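Local coordinates for tyrosine-protein phosphatase non-receptor type 18 (Homo sapiens, PDB 2OC3) that removes phosphate from phosphotyrosine residues of proteins, among them autophosphorylated tyrosine kinases that are overexpressed in tumours, at residues 258-268 with 285-296. Numbering follows the deposited sequence. Where two conformers were deposited one is given.
Sequences IPPDFSLFDVV and YRFLYHTVAQMF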
# COMPACT_ATOMS: atom_id res chain seq x y z
N ILE A 258 -21.85 -0.26 5.43
CA ILE A 258 -21.58 1.09 5.93
C ILE A 258 -22.61 1.39 7.04
O ILE A 258 -23.76 1.56 6.73
CB ILE A 258 -21.69 2.15 4.80
CG1 ILE A 258 -20.71 1.85 3.67
CG2 ILE A 258 -21.36 3.54 5.38
CD1 ILE A 258 -19.28 2.12 4.05
N PRO A 259 -22.17 1.48 8.32
CA PRO A 259 -23.19 1.73 9.35
C PRO A 259 -23.54 3.20 9.43
O PRO A 259 -22.80 4.02 8.89
CB PRO A 259 -22.51 1.24 10.63
CG PRO A 259 -21.07 1.42 10.39
CD PRO A 259 -20.82 1.36 8.89
N PRO A 260 -24.68 3.53 10.07
CA PRO A 260 -25.15 4.91 10.08
C PRO A 260 -24.22 5.88 10.82
O PRO A 260 -24.24 7.08 10.56
CB PRO A 260 -26.51 4.82 10.79
CG PRO A 260 -26.43 3.56 11.57
CD PRO A 260 -25.62 2.63 10.76
N ASP A 261 -23.40 5.33 11.71
CA ASP A 261 -22.38 6.10 12.40
C ASP A 261 -21.00 5.89 11.78
O ASP A 261 -20.00 6.01 12.47
CB ASP A 261 -22.35 5.73 13.88
CG ASP A 261 -22.08 4.25 14.11
OD1 ASP A 261 -21.98 3.46 13.13
OD2 ASP A 261 -21.98 3.87 15.29
N PHE A 262 -20.96 5.53 10.49
CA PHE A 262 -19.68 5.38 9.79
C PHE A 262 -18.81 6.61 9.98
O PHE A 262 -19.26 7.77 9.83
CB PHE A 262 -19.91 5.16 8.31
CG PHE A 262 -18.63 5.14 7.50
CD1 PHE A 262 -17.72 4.10 7.65
CD2 PHE A 262 -18.34 6.15 6.62
CE1 PHE A 262 -16.51 4.10 6.90
CE2 PHE A 262 -17.16 6.14 5.87
CZ PHE A 262 -16.26 5.11 6.04
N SER A 263 -17.54 6.35 10.28
CA SER A 263 -16.58 7.39 10.57
C SER A 263 -15.31 7.11 9.76
O SER A 263 -14.61 6.13 10.01
CB SER A 263 -16.23 7.34 12.06
OG SER A 263 -15.17 8.24 12.36
N LEU A 264 -15.03 8.00 8.82
CA LEU A 264 -13.77 7.93 8.05
C LEU A 264 -12.58 8.23 8.98
O LEU A 264 -11.49 7.64 8.84
CB LEU A 264 -13.85 8.87 6.86
CG LEU A 264 -12.81 8.79 5.76
CD1 LEU A 264 -12.68 7.36 5.27
CD2 LEU A 264 -13.24 9.72 4.63
N PHE A 265 -12.82 9.08 9.98
CA PHE A 265 -11.83 9.39 11.01
C PHE A 265 -11.36 8.09 11.66
O PHE A 265 -10.16 7.83 11.82
CB PHE A 265 -12.43 10.38 12.02
CG PHE A 265 -11.56 10.65 13.21
CD1 PHE A 265 -10.77 11.80 13.27
CD2 PHE A 265 -11.55 9.78 14.27
CE1 PHE A 265 -9.97 12.03 14.38
CE2 PHE A 265 -10.76 10.01 15.38
CZ PHE A 265 -9.97 11.14 15.42
N ASP A 266 -12.31 7.25 12.06
CA ASP A 266 -11.98 6.04 12.80
C ASP A 266 -11.20 5.05 11.92
O ASP A 266 -10.31 4.36 12.40
CB ASP A 266 -13.25 5.35 13.30
CG ASP A 266 -13.95 6.11 14.42
OD1 ASP A 266 -13.34 7.02 15.03
OD2 ASP A 266 -15.12 5.77 14.71
N VAL A 267 -11.53 5.01 10.63
CA VAL A 267 -10.83 4.11 9.69
C VAL A 267 -9.37 4.53 9.56
O VAL A 267 -8.47 3.70 9.68
CB VAL A 267 -11.50 4.08 8.29
CG1 VAL A 267 -10.66 3.25 7.31
CG2 VAL A 267 -12.96 3.53 8.41
N VAL A 268 -9.14 5.82 9.32
CA VAL A 268 -7.78 6.32 9.16
C VAL A 268 -6.97 6.16 10.46
O VAL A 268 -5.83 5.72 10.42
CB VAL A 268 -7.78 7.76 8.67
CG1 VAL A 268 -6.33 8.32 8.65
CG2 VAL A 268 -8.44 7.83 7.25
N TYR A 285 -5.85 13.60 3.35
CA TYR A 285 -7.08 13.32 4.08
C TYR A 285 -8.28 13.96 3.38
O TYR A 285 -9.31 13.35 3.25
CB TYR A 285 -6.97 13.82 5.54
CG TYR A 285 -8.08 13.37 6.47
CD1 TYR A 285 -8.15 12.05 6.90
CD2 TYR A 285 -9.05 14.26 6.93
CE1 TYR A 285 -9.14 11.61 7.74
CE2 TYR A 285 -10.04 13.83 7.81
CZ TYR A 285 -10.08 12.49 8.20
OH TYR A 285 -11.03 12.02 9.07
N ARG A 286 -8.11 15.19 2.90
CA ARG A 286 -9.18 15.86 2.15
C ARG A 286 -9.46 15.09 0.85
O ARG A 286 -10.64 14.89 0.48
CB ARG A 286 -8.82 17.31 1.84
CG ARG A 286 -8.86 18.27 3.01
CD ARG A 286 -8.53 19.72 2.55
NE ARG A 286 -8.51 20.65 3.69
CZ ARG A 286 -9.60 21.14 4.28
NH1 ARG A 286 -10.82 20.81 3.84
NH2 ARG A 286 -9.48 21.96 5.32
N PHE A 287 -8.41 14.67 0.14
CA PHE A 287 -8.55 13.87 -1.10
C PHE A 287 -9.32 12.56 -0.83
O PHE A 287 -10.20 12.14 -1.63
CB PHE A 287 -7.19 13.59 -1.67
CG PHE A 287 -7.20 12.82 -2.97
CD1 PHE A 287 -7.74 13.37 -4.12
CD2 PHE A 287 -6.55 11.61 -3.07
CE1 PHE A 287 -7.67 12.68 -5.31
CE2 PHE A 287 -6.48 10.93 -4.28
CZ PHE A 287 -7.05 11.48 -5.38
N LEU A 288 -9.01 11.92 0.29
CA LEU A 288 -9.70 10.71 0.69
C LEU A 288 -11.19 11.01 0.93
O LEU A 288 -12.06 10.25 0.47
CB LEU A 288 -8.98 10.17 1.95
CG LEU A 288 -9.60 8.96 2.63
CD1 LEU A 288 -9.56 7.70 1.71
CD2 LEU A 288 -8.87 8.73 3.97
N TYR A 289 -11.51 12.09 1.63
CA TYR A 289 -12.88 12.54 1.78
C TYR A 289 -13.59 12.76 0.46
O TYR A 289 -14.70 12.31 0.29
CB TYR A 289 -12.99 13.80 2.66
CG TYR A 289 -13.48 13.52 4.06
CD1 TYR A 289 -12.57 13.25 5.08
CD2 TYR A 289 -14.83 13.48 4.36
CE1 TYR A 289 -12.99 12.96 6.35
CE2 TYR A 289 -15.27 13.22 5.68
CZ TYR A 289 -14.33 12.95 6.66
OH TYR A 289 -14.68 12.67 7.96
N HIS A 290 -12.92 13.41 -0.49
CA HIS A 290 -13.48 13.67 -1.81
C HIS A 290 -13.81 12.34 -2.51
O HIS A 290 -14.89 12.16 -3.12
CB HIS A 290 -12.46 14.44 -2.64
CG HIS A 290 -12.95 14.95 -3.96
ND1 HIS A 290 -14.22 14.70 -4.46
CD2 HIS A 290 -12.33 15.69 -4.90
CE1 HIS A 290 -14.35 15.29 -5.64
NE2 HIS A 290 -13.22 15.89 -5.93
N THR A 291 -12.88 11.38 -2.41
CA THR A 291 -13.00 10.08 -3.04
C THR A 291 -14.18 9.30 -2.46
O THR A 291 -14.98 8.72 -3.21
CB THR A 291 -11.71 9.24 -2.89
OG1 THR A 291 -10.58 10.00 -3.40
CG2 THR A 291 -11.81 7.94 -3.65
N VAL A 292 -14.29 9.30 -1.13
CA VAL A 292 -15.35 8.56 -0.46
C VAL A 292 -16.73 9.19 -0.77
O VAL A 292 -17.67 8.46 -1.06
CB VAL A 292 -15.07 8.45 1.06
CG1 VAL A 292 -16.28 7.91 1.80
CG2 VAL A 292 -13.83 7.54 1.29
N ALA A 293 -16.81 10.52 -0.74
CA ALA A 293 -18.05 11.24 -1.10
C ALA A 293 -18.49 10.86 -2.52
O ALA A 293 -19.68 10.59 -2.76
CB ALA A 293 -17.85 12.76 -0.97
N GLN A 294 -17.53 10.80 -3.44
CA GLN A 294 -17.83 10.43 -4.82
C GLN A 294 -18.33 8.99 -4.92
O GLN A 294 -19.30 8.70 -5.64
CB GLN A 294 -16.62 10.64 -5.71
CG GLN A 294 -16.79 10.04 -7.06
CD GLN A 294 -15.84 10.59 -8.06
OE1 GLN A 294 -15.33 11.71 -7.92
NE2 GLN A 294 -15.59 9.80 -9.12
N MET A 295 -17.69 8.07 -4.19
CA MET A 295 -18.17 6.69 -4.17
C MET A 295 -19.57 6.60 -3.61
O MET A 295 -20.36 5.79 -4.06
CB MET A 295 -17.26 5.80 -3.31
CG MET A 295 -15.86 5.66 -3.81
SD MET A 295 -14.99 4.21 -3.13
CE MET A 295 -16.05 3.83 -1.75
N PHE A 296 -19.87 7.43 -2.61
CA PHE A 296 -21.19 7.40 -1.95
C PHE A 296 -22.24 8.12 -2.79
O PHE A 296 -23.44 8.02 -2.50
CB PHE A 296 -21.10 8.01 -0.54
CG PHE A 296 -20.40 7.14 0.48
CD1 PHE A 296 -19.77 5.96 0.12
CD2 PHE A 296 -20.36 7.52 1.80
CE1 PHE A 296 -19.13 5.19 1.09
CE2 PHE A 296 -19.72 6.76 2.74
CZ PHE A 296 -19.11 5.58 2.38
O HOH W 1 -15.51 10.67 9.58
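Leu264 meets Tyr289 in a CH-pi contact. Its CD2 methyl sits over the middle of one ring face, close to the ring normal and 3.6 Å from the centroid. The leucine CG is anti to its backbone N (chi1 -168°), which carries the methyls across to segment 285-296. The same CD2 also meets Val292 CG2 tip to tip at 4.0 Å.

Other apolar contacts flank this one. Val268 CG2 and Leu288 CD2 meet end on at 3.4 Å, tighter than usual for two methyls. Val268 CG2 also lies at the edge of the Tyr285 ring, near its plane. At the other end, Phe296 CZ receives Ile258 CD1 at 3.8 Å. The Phe262 and Phe296 rings meet obliquely, with planes at 59°. Phe15, near the N-terminus, packs against both rings. Tyr285 OH lies against Phe265 CA at 3.4 Å, a van der Waals contact.

A water links the two segments. It donates to Tyr289 OH at 2.7 Å. It accepts from Phe265 N at 3.2 Å, in the first turn of the helix. Glu33 OE2 is hydrogen-bonded to both Tyr285 OH and Tyr289 OH, which ties helix 29-47 to the contact. Ser263 is the N-cap of the helix that starts at Leu264; its OG accepts from Asp266 N.

The axes of helical segments 264-268 and 285-296 run at 124° (N-to-C directions). This is a buried helix-helix and loop-helix interface in the C-terminal helical part of the classical protein tyrosine phosphatase catalytic domain, joining helix 264-272 and its preceding loop to the last helix, 282-296.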